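Polysaccharide deacetylase (PDB 4WCJ) probably removes N-acetyl groups from poly-beta-1,6-N-acetyl-D-glucosamine as a zinc-binding family 4 carbohydrate esterase. Local coordinates at residues H107-L112 / V147-C152. Residues are numbered along the deposited sequence; the frame is centred on the assembly and turned at random.
Sequences HAFPVL and VASGLC
Phe109 reaches out from helix 102-114 and sets the rim of its ring against Ser149, in the turn that leads from helix 140-148 to strand 152-156. The closest approach is CE1 of Phe109 to OG of Ser149, 3.6 Å, with the oxygen at the ring edge and near its plane; CB of Ser149 lies 4.0 Å from CZ of Phe109, also in plane. With CG anti to the backbone N (chi1 -179°), the ring is carried toward Ser149. The closest alpha carbons, CA of Leu112 and CA of Leu151, are 8.2 Å apart. This is the tight part: Phe109 is buried, and its ring also touches Met146 and Phe119.

The serine oxygen is not spent on the ring. OG of Ser149 accepts from N of Leu151 at 3.3 Å, an ST turn, and donates to the carbonyl O of Met146, so both bonds hold it beside the aromatic edge. With an alanine at Ser149, both bonds go, which would probably leave N of Leu151 and O of Met146 without this partner and the ring edge less filled.

Toward Leu112 the fit is looser. CD1 of Leu151 comes no nearer than 4.0 Å to the carbonyl O of Leu112, and CB of Leu112 stays 5.3 Å from CD1 of Leu151, its side chain packing instead on Phe119, Leu62 and Ile117. Beyond Ser149 the chain turns through exposed Gly150, with positive phi, at the solvent side. Leu151 then hydrogen-bonds through its backbone to Phe119, and the chain enters strand 152-156 beside parallel strand 119-123. Away from the zinc site, a helix thus packs against the turn joining a neighbouring helix to its strand, on the outside of the beta/alpha barrel of polysaccharide deacetylases.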
ATOM      1  N   HIS A 107       4.423  -8.284 -13.759  1.00 33.41           N
ATOM      2  CA  HIS A 107       5.789  -7.778 -13.737  1.00 35.53           C
ATOM      3  C   HIS A 107       6.395  -7.612 -12.342  1.00 35.09           C
ATOM      4  O   HIS A 107       7.554  -7.946 -12.137  1.00 38.64           O
ATOM      5  CB  HIS A 107       5.853  -6.440 -14.477  1.00 36.12           C
ATOM      6  CG  HIS A 107       5.432  -6.520 -15.912  1.00 40.54           C
ATOM      7  ND1 HIS A 107       5.950  -7.448 -16.793  1.00 44.66           N
ATOM      8  CD2 HIS A 107       4.555  -5.774 -16.628  1.00 42.62           C
ATOM      9  CE1 HIS A 107       5.407  -7.276 -17.984  1.00 47.56           C
ATOM     10  NE2 HIS A 107       4.558  -6.264 -17.912  1.00 47.07           N
ATOM     11  N   ALA A 108       5.635  -7.071 -11.391  1.00 34.39           N
ATOM     12  CA  ALA A 108       6.174  -6.874 -10.048  1.00 33.06           C
ATOM     13  C   ALA A 108       6.351  -8.197  -9.301  1.00 30.72           C
ATOM     14  O   ALA A 108       7.398  -8.453  -8.700  1.00 33.71           O
ATOM     15  CB  ALA A 108       5.278  -5.933  -9.248  1.00 33.54           C
ATOM     16  N   PHE A 109       5.320  -9.036  -9.342  1.00 28.28           N
ATOM     17  CA  PHE A 109       5.305 -10.289  -8.583  1.00 30.02           C
ATOM     18  C   PHE A 109       6.498 -11.232  -8.853  1.00 35.00           C
ATOM     19  O   PHE A 109       7.054 -11.785  -7.899  1.00 38.37           O
ATOM     20  CB  PHE A 109       3.986 -11.031  -8.838  1.00 29.37           C
ATOM     21  CG  PHE A 109       3.850 -12.329  -8.071  1.00 33.53           C
ATOM     22  CD1 PHE A 109       4.034 -12.365  -6.698  1.00 34.60           C
ATOM     23  CD2 PHE A 109       3.497 -13.499  -8.723  1.00 33.88           C
ATOM     24  CE1 PHE A 109       3.901 -13.542  -5.993  1.00 34.49           C
ATOM     25  CE2 PHE A 109       3.353 -14.688  -8.020  1.00 37.18           C
ATOM     26  CZ  PHE A 109       3.556 -14.711  -6.653  1.00 36.84           C
ATOM     27  N   PRO A 110       6.890 -11.435 -10.133  1.00 36.57           N
ATOM     28  CA  PRO A 110       8.056 -12.305 -10.351  1.00 41.99           C
ATOM     29  C   PRO A 110       9.341 -11.757  -9.726  1.00 42.89           C
ATOM     30  O   PRO A 110      10.141 -12.533  -9.189  1.00 40.01           O
ATOM     31  CB  PRO A 110       8.176 -12.357 -11.877  1.00 42.28           C
ATOM     32  CG  PRO A 110       6.785 -12.091 -12.367  1.00 40.87           C
ATOM     33  CD  PRO A 110       6.242 -11.076 -11.409  1.00 36.62           C
ATOM     34  N   VAL A 111       9.519 -10.442  -9.797  1.00 43.88           N
ATOM     35  CA  VAL A 111      10.663  -9.773  -9.181  1.00 43.45           C
ATOM     36  C   VAL A 111      10.657 -10.011  -7.674  1.00 38.93           C
ATOM     37  O   VAL A 111      11.675 -10.386  -7.094  1.00 38.97           O
ATOM     38  CB  VAL A 111      10.657  -8.240  -9.465  1.00 38.59           C
ATOM     39  CG1 VAL A 111      11.714  -7.541  -8.635  1.00 39.57           C
ATOM     40  CG2 VAL A 111      10.864  -7.956 -10.947  1.00 39.11           C
ATOM     41  N   LEU A 112       9.496  -9.794  -7.054  1.00 36.75           N
ATOM     42  CA  LEU A 112       9.323  -9.959  -5.615  1.00 36.31           C
ATOM     43  C   LEU A 112       9.488 -11.413  -5.179  1.00 38.01           C
ATOM     44  O   LEU A 112      10.060 -11.697  -4.126  1.00 40.07           O
ATOM     45  CB  LEU A 112       7.946  -9.457  -5.186  1.00 35.60           C
ATOM     46  CG  LEU A 112       7.782  -7.949  -5.364  1.00 36.50           C
ATOM     47  CD1 LEU A 112       6.303  -7.551  -5.404  1.00 33.49           C
ATOM     48  CD2 LEU A 112       8.514  -7.211  -4.246  1.00 40.76           C
ATOM     49  N   VAL A 147      -1.367 -14.265  -3.131  1.00 25.97           N
ATOM     50  CA  VAL A 147      -1.578 -14.531  -1.709  1.00 27.66           C
ATOM     51  C   VAL A 147      -1.090 -15.945  -1.343  1.00 27.90           C
ATOM     52  O   VAL A 147      -0.462 -16.157  -0.300  1.00 27.92           O
ATOM     53  CB  VAL A 147      -3.070 -14.351  -1.326  1.00 27.78           C
ATOM     54  CG1 VAL A 147      -3.339 -14.849   0.070  1.00 26.92           C
ATOM     55  CG2 VAL A 147      -3.470 -12.885  -1.429  1.00 26.51           C
ATOM     56  N   ALA A 148      -1.340 -16.915  -2.217  1.00 29.36           N
ATOM     57  CA  ALA A 148      -0.931 -18.296  -1.958  1.00 30.30           C
ATOM     58  C   ALA A 148       0.580 -18.498  -1.814  1.00 29.49           C
ATOM     59  O   ALA A 148       1.030 -19.522  -1.272  1.00 29.47           O
ATOM     60  CB  ALA A 148      -1.466 -19.208  -3.064  1.00 30.17           C
ATOM     61  N   SER A 149       1.364 -17.543  -2.307  1.00 30.70           N
ATOM     62  CA  SER A 149       2.817 -17.640  -2.218  1.00 29.96           C
ATOM     63  C   SER A 149       3.262 -17.316  -0.798  1.00 29.70           C
ATOM     64  O   SER A 149       4.411 -17.558  -0.431  1.00 31.85           O
ATOM     65  CB  SER A 149       3.506 -16.698  -3.220  1.00 29.67           C
ATOM     66  OG  SER A 149       3.295 -15.328  -2.902  1.00 31.35           O
ATOM     67  N   GLY A 150       2.348 -16.752  -0.014  1.00 29.69           N
ATOM     68  CA  GLY A 150       2.668 -16.311   1.330  1.00 29.69           C
ATOM     69  C   GLY A 150       3.345 -14.952   1.385  1.00 32.72           C
ATOM     70  O   GLY A 150       3.656 -14.461   2.466  1.00 35.01           O
ATOM     71  N   LEU A 151       3.576 -14.349   0.217  1.00 34.03           N
ATOM     72  CA  LEU A 151       4.309 -13.082   0.119  1.00 34.70           C
ATOM     73  C   LEU A 151       3.387 -11.879   0.067  1.00 32.94           C
ATOM     74  O   LEU A 151       3.773 -10.769   0.465  1.00 35.54           O
ATOM     75  CB  LEU A 151       5.201 -13.070  -1.123  1.00 36.76           C
ATOM     76  CG  LEU A 151       6.408 -14.009  -1.140  1.00 34.17           C
ATOM     77  CD1 LEU A 151       7.126 -13.901  -2.463  1.00 37.05           C
ATOM     78  CD2 LEU A 151       7.345 -13.688   0.009  1.00 34.59           C
ATOM     79  N   CYS A 152       2.187 -12.092  -0.462  1.00 28.73           N
ATOM     80  CA  CYS A 152       1.249 -10.995  -0.696  1.00 29.63           C
ATOM     81  C   CYS A 152       0.145 -10.982   0.348  1.00 30.30           C
ATOM     82  O   CYS A 152      -0.557 -11.977   0.537  1.00 29.46           O
ATOM     83  CB  CYS A 152       0.627 -11.105  -2.095  1.00 27.90           C
ATOM     84  SG  CYS A 152      -0.567  -9.763  -2.507  1.00 27.43           S
TER